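Local structure of beta-hexosaminidase Amuc_2018 (Akkermansia muciniphila, 6JEB) at residues A[238-243]-A[252-257]; A[134-139]-A[245-250]; A[231-236]-A[294-299]. The protein removes terminal N-acetylglucosamine and N-acetylgalactosamine units from the non-reducing ends of beta-linked N-acetylhexosaminides, including terminally unbranched N-glycans and chitobiose. All coordinates share one frame; numbering follows the deposited sequence.

Contact 1 of 3, residues A[238-243]-A[252-257]; sequences SVFNEL and VHLGGD. With ACM (acetamide), chain C.
Phe240 and Leu243 share a first torsion, CG anti to the carbonyl carbon and beside the backbone N (chi1 -62° and -61°), that brings Phe240 to Val252 and Leu254 and Leu243 to Val252. It lets the isobutyl group of Leu243 point at the strand and carries the far end of the Phe240 phenyl ring up to it. Leu243 brings in a single methyl, CD1, which touches both branches of Val252, 3.7 Å from Val252 CG1 and 3.9 Å from Val252 CG2, with the two side chains crossing at about a right angle. The ring of Phe240 arrives beside them with its outer corner, where CZ lies 3.8 Å from Leu254 CD2. Its neighbouring atom, Phe240 CE1, reaches Val252 CG1 more loosely at 4.2 Å. All four side chains are buried, and no hydrogen bond links the two segments.

This is helix-on-strand packing of a TIM barrel, the catalytic fold of glycosyl hydrolase family 20. Helix 230-246 covers strand 251-253 from outside, and Leu297 of helix 282-299 packs against both Phe240 and Val252. His253 takes no part in the contact with the helix; its ring stacks on that of His125. Its imidazole is fixed in rotation by Gly255 N, which donates to His253 ND1 at 3.0 Å within 1° of the ring plane, so that ND1 serves as the acceptor.

After Leu254 the chain turns through Gly255 and Gly256, both with positive phi, and Gly256 N is bonded to Asp189 OD1. Asp257, a substrate-binding residue, follows, and its OD2 takes a very short hydrogen bond of 2.5 Å from N of the bound acetamide. Tyr352 OH is also hydrogen-bonded to this ligand, which probably mimics the substrate's 2-acetamido group; Glu258 of the active site comes next.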
ATOM      1  N   SER A 238      -6.214  -2.928  23.291  1.00 16.10           N
ATOM      2  CA  SER A 238      -7.171  -3.907  22.779  1.00 14.95           C
ATOM      3  C   SER A 238      -7.096  -4.007  21.265  1.00 13.99           C
ATOM      4  O   SER A 238      -7.163  -5.109  20.710  1.00 15.44           O
ATOM      5  CB  SER A 238      -8.591  -3.537  23.198  1.00 17.22           C
ATOM      6  OG  SER A 238      -8.708  -3.511  24.605  1.00 22.00           O
ATOM      7  N   VAL A 239      -6.995  -2.861  20.582  1.00 13.68           N
ATOM      8  CA  VAL A 239      -6.837  -2.865  19.129  1.00 13.41           C
ATOM      9  C   VAL A 239      -5.612  -3.678  18.740  1.00 13.68           C
ATOM     10  O   VAL A 239      -5.672  -4.557  17.871  1.00 13.93           O
ATOM     11  CB  VAL A 239      -6.745  -1.425  18.594  1.00 13.24           C
ATOM     12  CG1 VAL A 239      -6.384  -1.433  17.108  1.00 14.49           C
ATOM     13  CG2 VAL A 239      -8.050  -0.684  18.831  1.00 13.93           C
ATOM     14  N   PHE A 240      -4.476  -3.393  19.380  1.00 14.18           N
ATOM     15  CA  PHE A 240      -3.236  -4.063  19.010  1.00 14.44           C
ATOM     16  C   PHE A 240      -3.281  -5.554  19.321  1.00 13.68           C
ATOM     17  O   PHE A 240      -2.664  -6.348  18.602  1.00 15.04           O
ATOM     18  CB  PHE A 240      -2.040  -3.401  19.700  1.00 14.35           C
ATOM     19  CG  PHE A 240      -1.829  -1.955  19.324  1.00 14.30           C
ATOM     20  CD1 PHE A 240      -2.383  -1.416  18.173  1.00 15.05           C
ATOM     21  CD2 PHE A 240      -1.067  -1.131  20.143  1.00 15.78           C
ATOM     22  CE1 PHE A 240      -2.176  -0.078  17.841  1.00 15.71           C
ATOM     23  CE2 PHE A 240      -0.855   0.203  19.824  1.00 15.53           C
ATOM     24  CZ  PHE A 240      -1.412   0.733  18.669  1.00 15.68           C
ATOM     25  N   ASN A 241      -3.983  -5.953  20.388  1.00 14.45           N
ATOM     26  CA  ASN A 241      -4.142  -7.379  20.665  0.50 15.11           C
ATOM     27  C   ASN A 241      -4.905  -8.075  19.542  1.00 15.30           C
ATOM     28  O   ASN A 241      -4.552  -9.193  19.143  1.00 15.78           O
ATOM     29  CB  ASN A 241      -4.828  -7.586  22.018  0.50 17.74           C
ATOM     30  CG  ASN A 241      -3.906  -7.293  23.191  0.50 21.77           C
ATOM     31  OD1 ASN A 241      -2.681  -7.333  23.058  0.50 25.29           O
ATOM     32  ND2 ASN A 241      -4.493  -7.005  24.349  0.50 22.45           N
ATOM     33  N   GLU A 242      -5.948  -7.429  19.010  1.00 14.89           N
ATOM     34  CA  GLU A 242      -6.649  -8.007  17.867  1.00 14.80           C
ATOM     35  C   GLU A 242      -5.727  -8.110  16.665  1.00 14.42           C
ATOM     36  O   GLU A 242      -5.734  -9.119  15.949  1.00 15.83           O
ATOM     37  CB  GLU A 242      -7.874  -7.171  17.493  1.00 15.77           C
ATOM     38  CG  GLU A 242      -8.957  -7.218  18.522  1.00 17.83           C
ATOM     39  CD  GLU A 242      -9.343  -8.642  18.864  1.00 19.15           C
ATOM     40  OE1 GLU A 242      -9.796  -9.368  17.949  1.00 19.02           O
ATOM     41  OE2 GLU A 242      -9.183  -9.029  20.039  1.00 21.52           O
ATOM     42  N   LEU A 243      -4.925  -7.071  16.422  1.00 13.60           N
ATOM     43  CA  LEU A 243      -4.009  -7.113  15.288  1.00 14.09           C
ATOM     44  C   LEU A 243      -2.982  -8.223  15.454  1.00 12.99           C
ATOM     45  O   LEU A 243      -2.592  -8.863  14.473  1.00 13.91           O
ATOM     46  CB  LEU A 243      -3.328  -5.759  15.111  1.00 13.14           C
ATOM     47  CG  LEU A 243      -4.256  -4.570  14.824  1.00 12.66           C
ATOM     48  CD1 LEU A 243      -3.436  -3.301  14.593  1.00 14.01           C
ATOM     49  CD2 LEU A 243      -5.182  -4.856  13.641  1.00 14.70           C
ATOM     50  N   VAL A 252       2.470  -2.794  12.441  1.00 14.26           N
ATOM     51  CA  VAL A 252       1.264  -1.986  12.598  1.00 13.91           C
ATOM     52  C   VAL A 252       1.601  -0.571  12.156  1.00 13.65           C
ATOM     53  O   VAL A 252       2.417   0.113  12.791  1.00 15.00           O
ATOM     54  CB  VAL A 252       0.725  -2.006  14.034  1.00 14.75           C
ATOM     55  CG1 VAL A 252      -0.524  -1.141  14.137  1.00 15.60           C
ATOM     56  CG2 VAL A 252       0.413  -3.434  14.460  1.00 16.14           C
ATOM     57  N   HIS A 253       0.992  -0.136  11.058  1.00 12.59           N
ATOM     58  CA  HIS A 253       1.151   1.231  10.583  1.00 12.71           C
ATOM     59  C   HIS A 253       0.287   2.114  11.477  1.00 12.38           C
ATOM     60  O   HIS A 253      -0.915   1.864  11.627  1.00 12.84           O
ATOM     61  CB  HIS A 253       0.682   1.276   9.129  1.00 12.86           C
ATOM     62  CG  HIS A 253       1.116   2.489   8.363  1.00 11.78           C
ATOM     63  ND1 HIS A 253       0.926   3.777   8.820  1.00 13.44           N
ATOM     64  CD2 HIS A 253       1.680   2.605   7.136  1.00 14.79           C
ATOM     65  CE1 HIS A 253       1.364   4.633   7.915  1.00 13.71           C
ATOM     66  NE2 HIS A 253       1.842   3.949   6.888  1.00 14.48           N
ATOM     67  N   LEU A 254       0.904   3.101  12.126  1.00 12.78           N
ATOM     68  CA  LEU A 254       0.198   3.988  13.042  1.00 12.99           C
ATOM     69  C   LEU A 254      -0.271   5.278  12.377  1.00 12.80           C
ATOM     70  O   LEU A 254      -0.857   6.134  13.051  1.00 14.35           O
ATOM     71  CB  LEU A 254       1.087   4.312  14.249  1.00 13.92           C
ATOM     72  CG  LEU A 254       1.515   3.131  15.126  1.00 15.69           C
ATOM     73  CD1 LEU A 254       2.431   3.636  16.231  1.00 17.36           C
ATOM     74  CD2 LEU A 254       0.288   2.406  15.702  1.00 16.11           C
ATOM     75  N   GLY A 255      -0.037   5.438  11.079  1.00 13.04           N
ATOM     76  CA  GLY A 255      -0.479   6.642  10.404  1.00 13.20           C
ATOM     77  C   GLY A 255       0.313   7.863  10.824  1.00 13.64           C
ATOM     78  O   GLY A 255       1.495   7.990  10.490  1.00 16.59           O
ATOM     79  N   GLY A 256      -0.319   8.777  11.553  1.00 13.73           N
ATOM     80  CA  GLY A 256       0.361   9.978  11.994  1.00 13.74           C
ATOM     81  C   GLY A 256       0.302  11.131  11.019  1.00 14.22           C
ATOM     82  O   GLY A 256       0.925  12.167  11.276  1.00 16.80           O
ATOM     83  N   ASP A 257      -0.427  10.989   9.916  1.00 14.86           N
ATOM     84  CA  ASP A 257      -0.481  12.031   8.906  1.00 14.22           C
ATOM     85  C   ASP A 257      -1.493  13.112   9.273  1.00 14.36           C
ATOM     86  O   ASP A 257      -2.505  12.856   9.934  1.00 15.24           O
ATOM     87  CB  ASP A 257      -0.848  11.436   7.548  1.00 15.21           C
ATOM     88  CG  ASP A 257      -2.171  10.675   7.570  1.00 14.46           C
ATOM     89  OD1 ASP A 257      -2.426   9.930   8.535  1.00 14.10           O
ATOM     90  OD2 ASP A 257      -2.956  10.824   6.613  1.00 15.27           O
TER
HETATM   91  C1  ACM C 502      -1.717  11.029   3.470  1.00 15.50           C
HETATM   92  O   ACM C 502      -1.732  11.256   2.302  1.00 17.41           O
HETATM   93  N   ACM C 502      -2.684  11.675   4.299  1.00 12.42           N
HETATM   94  C2  ACM C 502      -0.719  10.095   4.133  1.00 14.59           C

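Contact 2 of 3, residues A[134-139]-A[245-250]; sequences WRLPVP and DIFPSG
The phenyl ring of Phe247 is approached at its edge, near its own plane, by the methyl CD1 of Leu136, which lies 4.5 Å from Phe247 CE2. One face of the same ring is taken by its chain neighbour, Ile246 CG2, set 3.5 Å above the plane and over the centre. The second flat group, the indole of Trp134, uses its edge in a different way: NE1 donates to Leu136 O at 2.8 Å. The oxygen lies nearly in the indole plane, and the nitrogen sits in the carbonyl plane on a lone pair, although the bond is bent, with 139° at the hydrogen. The indole N-H of buried Trp134 is thereby satisfied two residues along the same loop, and the carbonyl of Leu136 is tied to the indole while its side chain extends toward the helix end.

That side chain has CG anti to the backbone N (chi1 177°), which carries CD1 across to both hydrophobic partners. The second is Ile246 CD1, 4.4 Å from Leu136 CD1. These are loose, purely apolar touches between buried side chains. Phe247 is where the chain leaves helical geometry and enters a type I beta turn ending at Gly250. The turn is closed by a weak bond from Gly250 N to Phe247 O, 3.3 Å long, and Gly250 takes positive phi before the chain enters strand 251-253.

The loop of residues 134-139, which follows strand 123-127, lies against helices 230-246 and 167-178 of the TIM barrel: Leu136 touches Val239 and Leu243 of the former and Leu170 of the latter. Ile246 also rests on Leu170 and Phe247 on Val174, while a further helix, 143-148, meets the loop where Trp134 packs on Leu144 and Ala148.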
ATOM      1  N   TRP A 134     -14.625   3.331  10.079  1.00 11.53           N
ATOM      2  CA  TRP A 134     -13.730   2.491  10.864  1.00 11.74           C
ATOM      3  C   TRP A 134     -14.125   1.055  10.556  1.00 11.79           C
ATOM      4  O   TRP A 134     -15.287   0.690  10.756  1.00 12.81           O
ATOM      5  CB  TRP A 134     -13.917   2.791  12.362  1.00 11.51           C
ATOM      6  CG  TRP A 134     -13.043   1.953  13.249  1.00 11.16           C
ATOM      7  CD1 TRP A 134     -13.154   0.607  13.472  1.00 11.66           C
ATOM      8  CD2 TRP A 134     -11.900   2.393  14.000  1.00 12.12           C
ATOM      9  NE1 TRP A 134     -12.147   0.185  14.312  1.00 11.61           N
ATOM     10  CE2 TRP A 134     -11.374   1.265  14.660  1.00 12.61           C
ATOM     11  CE3 TRP A 134     -11.287   3.639  14.197  1.00 12.02           C
ATOM     12  CZ2 TRP A 134     -10.248   1.334  15.487  1.00 12.70           C
ATOM     13  CZ3 TRP A 134     -10.160   3.704  15.016  1.00 12.44           C
ATOM     14  CH2 TRP A 134      -9.662   2.559  15.654  1.00 12.70           C
ATOM     15  N   ARG A 135     -13.174   0.238  10.074  1.00 10.79           N
ATOM     16  CA  ARG A 135     -13.498  -1.069   9.503  1.00 11.20           C
ATOM     17  C   ARG A 135     -12.991  -2.269  10.303  1.00 11.56           C
ATOM     18  O   ARG A 135     -13.241  -3.415   9.886  1.00 11.99           O
ATOM     19  CB  ARG A 135     -12.989  -1.170   8.059  1.00 11.74           C
ATOM     20  CG  ARG A 135     -13.389   0.001   7.170  1.00 12.07           C
ATOM     21  CD  ARG A 135     -14.914   0.187   7.102  1.00 12.02           C
ATOM     22  NE  ARG A 135     -15.217   1.366   6.303  1.00 11.96           N
ATOM     23  CZ  ARG A 135     -16.340   2.076   6.393  1.00 11.06           C
ATOM     24  NH1 ARG A 135     -17.318   1.693   7.211  1.00 12.28           N
ATOM     25  NH2 ARG A 135     -16.483   3.171   5.654  1.00 11.78           N
ATOM     26  N   LEU A 136     -12.295  -2.055  11.430  1.00 12.22           N
ATOM     27  CA  LEU A 136     -11.725  -3.149  12.209  1.00 11.89           C
ATOM     28  C   LEU A 136     -12.594  -3.426  13.424  1.00 12.12           C
ATOM     29  O   LEU A 136     -12.726  -2.542  14.284  1.00 12.67           O
ATOM     30  CB  LEU A 136     -10.320  -2.780  12.674  1.00 11.97           C
ATOM     31  CG  LEU A 136      -9.682  -3.853  13.561  1.00 12.63           C
ATOM     32  CD1 LEU A 136      -9.080  -4.997  12.733  1.00 14.42           C
ATOM     33  CD2 LEU A 136      -8.629  -3.254  14.494  1.00 14.25           C
ATOM     34  N   PRO A 137     -13.158  -4.623  13.574  1.00 12.41           N
ATOM     35  CA  PRO A 137     -13.906  -4.926  14.801  1.00 12.78           C
ATOM     36  C   PRO A 137     -12.952  -5.130  15.970  1.00 12.52           C
ATOM     37  O   PRO A 137     -11.867  -5.698  15.818  1.00 14.35           O
ATOM     38  CB  PRO A 137     -14.639  -6.225  14.448  1.00 14.36           C
ATOM     39  CG  PRO A 137     -13.705  -6.902  13.476  1.00 14.47           C
ATOM     40  CD  PRO A 137     -13.106  -5.778  12.654  1.00 12.99           C
ATOM     41  N   VAL A 138     -13.351  -4.636  17.140  1.00 12.97           N
ATOM     42  CA  VAL A 138     -12.537  -4.787  18.347  1.00 12.74           C
ATOM     43  C   VAL A 138     -13.437  -5.243  19.485  1.00 14.30           C
ATOM     44  O   VAL A 138     -14.311  -4.476  19.922  1.00 15.36           O
ATOM     45  CB  VAL A 138     -11.805  -3.485  18.727  1.00 13.42           C
ATOM     46  CG1 VAL A 138     -10.886  -3.738  19.915  1.00 15.35           C
ATOM     47  CG2 VAL A 138     -11.014  -2.925  17.553  1.00 14.37           C
ATOM     48  N   PRO A 139     -13.255  -6.456  20.003  1.00 15.58           N
ATOM     49  CA  PRO A 139     -14.059  -6.902  21.145  1.00 16.68           C
ATOM     50  C   PRO A 139     -13.949  -5.923  22.305  1.00 17.43           C
ATOM     51  O   PRO A 139     -12.866  -5.413  22.619  1.00 18.20           O
ATOM     52  CB  PRO A 139     -13.448  -8.263  21.497  1.00 18.78           C
ATOM     53  CG  PRO A 139     -12.862  -8.750  20.197  1.00 18.71           C
ATOM     54  CD  PRO A 139     -12.350  -7.512  19.513  1.00 17.26           C
ATOM     55  N   ASP A 245      -3.510 -11.089  16.900  1.00 16.74           N
ATOM     56  CA  ASP A 245      -4.175 -12.341  16.573  0.50 17.13           C
ATOM     57  C   ASP A 245      -4.389 -12.490  15.070  1.00 17.10           C
ATOM     58  O   ASP A 245      -4.237 -13.593  14.531  1.00 17.97           O
ATOM     59  CB  ASP A 245      -5.500 -12.433  17.327  0.50 17.92           C
ATOM     60  CG  ASP A 245      -6.129 -13.797  17.220  0.50 23.17           C
ATOM     61  OD1 ASP A 245      -5.428 -14.794  17.483  0.50 27.26           O
ATOM     62  OD2 ASP A 245      -7.321 -13.874  16.883  0.50 26.26           O
ATOM     63  N   ILE A 246      -4.728 -11.404  14.380  1.00 15.59           N
ATOM     64  CA  ILE A 246      -5.171 -11.480  12.988  1.00 14.73           C
ATOM     65  C   ILE A 246      -4.011 -11.419  12.014  1.00 14.07           C
ATOM     66  O   ILE A 246      -3.985 -12.156  11.024  1.00 15.82           O
ATOM     67  CB  ILE A 246      -6.192 -10.363  12.692  1.00 15.24           C
ATOM     68  CG1 ILE A 246      -7.447 -10.537  13.544  1.00 15.44           C
ATOM     69  CG2 ILE A 246      -6.536 -10.335  11.194  1.00 14.96           C
ATOM     70  CD1 ILE A 246      -8.328  -9.292  13.544  1.00 15.62           C
ATOM     71  N   PHE A 247      -3.075 -10.498  12.244  1.00 13.60           N
ATOM     72  CA  PHE A 247      -2.102 -10.123  11.223  1.00 13.88           C
ATOM     73  C   PHE A 247      -0.718 -10.595  11.628  1.00 15.07           C
ATOM     74  O   PHE A 247      -0.032  -9.913  12.402  1.00 15.89           O
ATOM     75  CB  PHE A 247      -2.115  -8.604  11.016  1.00 14.09           C
ATOM     76  CG  PHE A 247      -3.415  -8.087  10.466  1.00 13.09           C
ATOM     77  CD1 PHE A 247      -3.743  -8.270   9.126  1.00 14.43           C
ATOM     78  CD2 PHE A 247      -4.322  -7.432  11.290  1.00 13.24           C
ATOM     79  CE1 PHE A 247      -4.949  -7.797   8.609  1.00 14.84           C
ATOM     80  CE2 PHE A 247      -5.531  -6.946  10.786  1.00 13.69           C
ATOM     81  CZ  PHE A 247      -5.846  -7.134   9.441  1.00 14.35           C
ATOM     82  N   PRO A 248      -0.251 -11.732  11.105  1.00 15.11           N
ATOM     83  CA  PRO A 248       1.045 -12.276  11.535  1.00 15.67           C
ATOM     84  C   PRO A 248       2.247 -11.476  11.060  1.00 15.86           C
ATOM     85  O   PRO A 248       3.365 -11.792  11.483  1.00 18.55           O
ATOM     86  CB  PRO A 248       1.048 -13.687  10.930  1.00 16.88           C
ATOM     87  CG  PRO A 248       0.164 -13.565   9.732  1.00 17.33           C
ATOM     88  CD  PRO A 248      -0.931 -12.615  10.143  1.00 16.37           C
ATOM     89  N   SER A 249       2.070 -10.456  10.214  1.00 15.46           N
ATOM     90  CA  SER A 249       3.215  -9.637   9.826  1.00 15.39           C
ATOM     91  C   SER A 249       3.849  -8.964  11.035  1.00 16.27           C
ATOM     92  O   SER A 249       5.054  -8.675  11.030  1.00 18.53           O
ATOM     93  CB  SER A 249       2.802  -8.578   8.801  1.00 15.69           C
ATOM     94  OG  SER A 249       1.907  -7.634   9.379  1.00 15.77           O
ATOM     95  N   GLY A 250       3.058  -8.701  12.074  1.00 16.31           N
ATOM     96  CA  GLY A 250       3.569  -8.019  13.241  1.00 16.03           C
ATOM     97  C   GLY A 250       3.885  -6.556  13.037  1.00 16.85           C
ATOM     98  O   GLY A 250       4.409  -5.920  13.954  1.00 20.73           O
TER

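Contact 3 of 3, residues A[231-236]-A[294-299]; sequences EVWKFY and AALLAK
Within residues 294-299, Leu296 alone reaches residues 231-236, and does so with one methyl. Its CD1 comes to the edge of the Trp233 indole, near the ring plane, at 3.8 Å from CE3 on the six-membered ring. The same Leu296 CD1 lies 3.9 Å from Trp233 O, and thus sits in the angle between the indole and the main chain that bears it. Leu296 CD1 also comes within 4.5 Å of Tyr236 C, farther along helix 230-246. The CA atoms of Tyr236 and Leu296, 8.3 Å apart, are the nearest CA pair of the two segments.

In Trp233, CG is anti to the carbonyl carbon (chi1 -60°), which extends the indole beside the helix and presents its six-membered ring to the leucine. NE1 donates to Pro227 O, while Lys292 and Phe289, earlier on helix 282-299, meet the indole by a cation-pi contact and a ring contact with planes at about 50°. The Tyr236 ring instead leads away from helix 282-299 toward Met190 and Asn194, with Phe235 CD2 over one face, 3.8 Å above the plane and offset toward the rim.

Leu296 also touches Phe240, a residue of contact 1, one turn beyond Tyr236. The side chain of Trp233 is about 10 Å from the zinc ion bound by Cys206, Cys226, Cys267 and Cys270, without belonging to that site. The pairing is that of neighbouring outer helices in a TIM barrel, one preceding strand 251-253 and the other leading to strand 303-307.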
ATOM      1  N   GLU A 231      -8.444   5.620  29.091  1.00 17.91           N
ATOM      2  CA  GLU A 231      -9.280   4.862  28.163  0.50 16.70           C
ATOM      3  C   GLU A 231      -8.644   4.749  26.785  1.00 15.39           C
ATOM      4  O   GLU A 231      -8.867   3.766  26.072  1.00 16.76           O
ATOM      5  CB  GLU A 231     -10.632   5.556  28.005  0.50 18.68           C
ATOM      6  CG  GLU A 231     -11.484   5.587  29.251  0.50 20.32           C
ATOM      7  CD  GLU A 231     -11.167   6.755  30.176  0.50 20.21           C
ATOM      8  OE1 GLU A 231     -10.222   7.542  29.901  0.50 14.35           O
ATOM      9  OE2 GLU A 231     -11.885   6.882  31.184  0.50 26.64           O
ATOM     10  N   VAL A 232      -7.891   5.776  26.380  1.00 15.21           N
ATOM     11  CA  VAL A 232      -7.235   5.755  25.075  1.00 15.38           C
ATOM     12  C   VAL A 232      -6.230   4.613  25.017  1.00 15.36           C
ATOM     13  O   VAL A 232      -6.179   3.850  24.046  1.00 15.31           O
ATOM     14  CB  VAL A 232      -6.567   7.115  24.797  1.00 16.30           C
ATOM     15  CG1 VAL A 232      -5.593   7.011  23.638  1.00 18.88           C
ATOM     16  CG2 VAL A 232      -7.625   8.167  24.520  1.00 17.81           C
ATOM     17  N   TRP A 233      -5.431   4.462  26.076  1.00 15.25           N
ATOM     18  CA  TRP A 233      -4.397   3.432  26.084  1.00 15.91           C
ATOM     19  C   TRP A 233      -4.990   2.040  26.249  1.00 15.19           C
ATOM     20  O   TRP A 233      -4.490   1.080  25.655  1.00 16.45           O
ATOM     21  CB  TRP A 233      -3.342   3.763  27.141  1.00 16.22           C
ATOM     22  CG  TRP A 233      -2.725   5.072  26.809  1.00 16.01           C
ATOM     23  CD1 TRP A 233      -2.901   6.255  27.465  1.00 16.63           C
ATOM     24  CD2 TRP A 233      -1.903   5.359  25.672  1.00 16.45           C
ATOM     25  NE1 TRP A 233      -2.219   7.255  26.820  1.00 18.13           N
ATOM     26  CE2 TRP A 233      -1.595   6.731  25.716  1.00 16.74           C
ATOM     27  CE3 TRP A 233      -1.397   4.585  24.622  1.00 18.19           C
ATOM     28  CZ2 TRP A 233      -0.787   7.347  24.758  1.00 18.81           C
ATOM     29  CZ3 TRP A 233      -0.594   5.194  23.674  1.00 19.70           C
ATOM     30  CH2 TRP A 233      -0.295   6.564  23.748  1.00 18.97           C
ATOM     31  N   LYS A 234      -6.056   1.905  27.046  1.00 16.02           N
ATOM     32  CA  LYS A 234      -6.739   0.620  27.118  0.80 15.99           C
ATOM     33  C   LYS A 234      -7.334   0.254  25.765  1.00 14.20           C
ATOM     34  O   LYS A 234      -7.272  -0.912  25.347  1.00 15.52           O
ATOM     35  CB  LYS A 234      -7.826   0.651  28.190  0.80 18.31           C
ATOM     36  CG  LYS A 234      -8.484  -0.701  28.426  0.80 24.79           C
ATOM     37  CD  LYS A 234      -9.360  -0.684  29.659  0.80 31.85           C
ATOM     38  CE  LYS A 234      -9.988  -2.054  29.914  0.80 35.83           C
ATOM     39  NZ  LYS A 234     -11.046  -2.002  30.955  0.80 39.76           N
ATOM     40  N   PHE A 235      -7.893   1.239  25.060  1.00 13.82           N
ATOM     41  CA  PHE A 235      -8.470   0.983  23.745  1.00 13.54           C
ATOM     42  C   PHE A 235      -7.403   0.520  22.763  1.00 14.29           C
ATOM     43  O   PHE A 235      -7.554  -0.516  22.107  1.00 14.42           O
ATOM     44  CB  PHE A 235      -9.159   2.249  23.226  1.00 13.57           C
ATOM     45  CG  PHE A 235      -9.624   2.148  21.796  1.00 12.99           C
ATOM     46  CD1 PHE A 235     -10.669   1.300  21.452  1.00 14.46           C
ATOM     47  CD2 PHE A 235      -9.034   2.917  20.807  1.00 13.55           C
ATOM     48  CE1 PHE A 235     -11.110   1.210  20.138  1.00 14.36           C
ATOM     49  CE2 PHE A 235      -9.475   2.841  19.482  1.00 13.78           C
ATOM     50  CZ  PHE A 235     -10.509   1.988  19.149  1.00 14.33           C
ATOM     51  N   TYR A 236      -6.308   1.276  22.643  1.00 14.30           N
ATOM     52  CA  TYR A 236      -5.302   0.883  21.658  1.00 13.50           C
ATOM     53  C   TYR A 236      -4.627  -0.434  22.022  1.00 14.46           C
ATOM     54  O   TYR A 236      -4.255  -1.195  21.123  1.00 14.90           O
ATOM     55  CB  TYR A 236      -4.296   2.009  21.417  1.00 14.02           C
ATOM     56  CG  TYR A 236      -4.866   3.127  20.569  1.00 14.01           C
ATOM     57  CD1 TYR A 236      -5.488   2.864  19.352  1.00 15.56           C
ATOM     58  CD2 TYR A 236      -4.783   4.444  20.985  1.00 16.04           C
ATOM     59  CE1 TYR A 236      -6.008   3.888  18.577  1.00 14.71           C
ATOM     60  CE2 TYR A 236      -5.296   5.471  20.222  1.00 17.74           C
ATOM     61  CZ  TYR A 236      -5.907   5.188  19.014  1.00 14.31           C
ATOM     62  OH  TYR A 236      -6.420   6.213  18.246  1.00 16.31           O
ATOM     63  N   ALA A 294       4.483   2.783  20.571  1.00 17.34           N
ATOM     64  CA  ALA A 294       5.463   1.777  20.167  1.00 18.00           C
ATOM     65  C   ALA A 294       5.781   0.819  21.310  1.00 19.37           C
ATOM     66  O   ALA A 294       6.018  -0.374  21.080  1.00 20.88           O
ATOM     67  CB  ALA A 294       6.737   2.460  19.664  1.00 18.99           C
ATOM     68  N   ALA A 295       5.798   1.321  22.550  1.00 20.10           N
ATOM     69  CA  ALA A 295       6.035   0.439  23.689  1.00 21.19           C
ATOM     70  C   ALA A 295       4.900  -0.562  23.852  1.00 22.91           C
ATOM     71  O   ALA A 295       5.140  -1.733  24.173  1.00 24.09           O
ATOM     72  CB  ALA A 295       6.227   1.255  24.966  1.00 22.41           C
ATOM     73  N   LEU A 296       3.655  -0.123  23.631  1.00 21.25           N
ATOM     74  CA  LEU A 296       2.528  -1.052  23.657  1.00 21.56           C
ATOM     75  C   LEU A 296       2.689  -2.123  22.589  1.00 19.92           C
ATOM     76  O   LEU A 296       2.488  -3.314  22.851  1.00 21.12           O
ATOM     77  CB  LEU A 296       1.217  -0.302  23.432  1.00 24.89           C
ATOM     78  CG  LEU A 296       0.459   0.291  24.608  1.00 28.38           C
ATOM     79  CD1 LEU A 296      -0.878   0.813  24.105  1.00 27.55           C
ATOM     80  CD2 LEU A 296       0.260  -0.745  25.707  1.00 28.56           C
ATOM     81  N   LEU A 297       3.034  -1.708  21.367  1.00 18.84           N
ATOM     82  CA  LEU A 297       3.263  -2.671  20.294  1.00 18.15           C
ATOM     83  C   LEU A 297       4.367  -3.657  20.658  1.00 18.40           C
ATOM     84  O   LEU A 297       4.247  -4.858  20.397  1.00 19.24           O
ATOM     85  CB  LEU A 297       3.620  -1.934  19.007  1.00 15.86           C
ATOM     86  CG  LEU A 297       2.499  -1.114  18.359  1.00 15.72           C
ATOM     87  CD1 LEU A 297       3.053  -0.219  17.243  1.00 16.87           C
ATOM     88  CD2 LEU A 297       1.409  -2.045  17.814  1.00 16.45           C
ATOM     89  N   ALA A 298       5.453  -3.165  21.257  1.00 21.00           N
ATOM     90  CA  ALA A 298       6.584  -4.034  21.567  1.00 22.06           C
ATOM     91  C   ALA A 298       6.202  -5.149  22.534  1.00 24.61           C
ATOM     92  O   ALA A 298       6.795  -6.232  22.491  1.00 26.10           O
ATOM     93  CB  ALA A 298       7.750  -3.205  22.105  1.00 23.29           C
ATOM     94  N   LYS A 299       5.214  -4.913  23.401  1.00 24.39           N
ATOM     95  CA  LYS A 299       4.757  -5.965  24.305  1.00 27.69           C
ATOM     96  C   LYS A 299       4.189  -7.162  23.549  1.00 26.25           C
ATOM     97  O   LYS A 299       4.171  -8.278  24.081  1.00 29.11           O
ATOM     98  CB  LYS A 299       3.704  -5.413  25.263  1.00 30.90           C
ATOM     99  CG  LYS A 299       4.260  -4.682  26.466  1.00 37.07           C
ATOM    100  CD  LYS A 299       3.143  -3.996  27.241  1.00 43.79           C
ATOM    101  CE  LYS A 299       1.844  -4.798  27.192  1.00 49.07           C
ATOM    102  NZ  LYS A 299       1.519  -5.496  28.470  1.00 52.30           N
TER

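In the fold
All three contacts draw on helix 230-246: contact 3 uses its beginning, contact 1 its middle and contact 2 its end. The centres of contacts 1 and 2 are about 8 Å apart, those of 1 and 3 about 9 Å, and those of 2 and 3 about 14 Å. Along the chain contact 1 is nested within the loop closed by contact 3, whereas contact 2 crosses both by bringing in the earlier loop after strand 123-127. The helix is thus packed against its following strand, the neighbouring helix 282-299 and that loop, all within the catalytic barrel, where strand 251-253 leads, after a short turn, to Asp257 in the acetamide pocket.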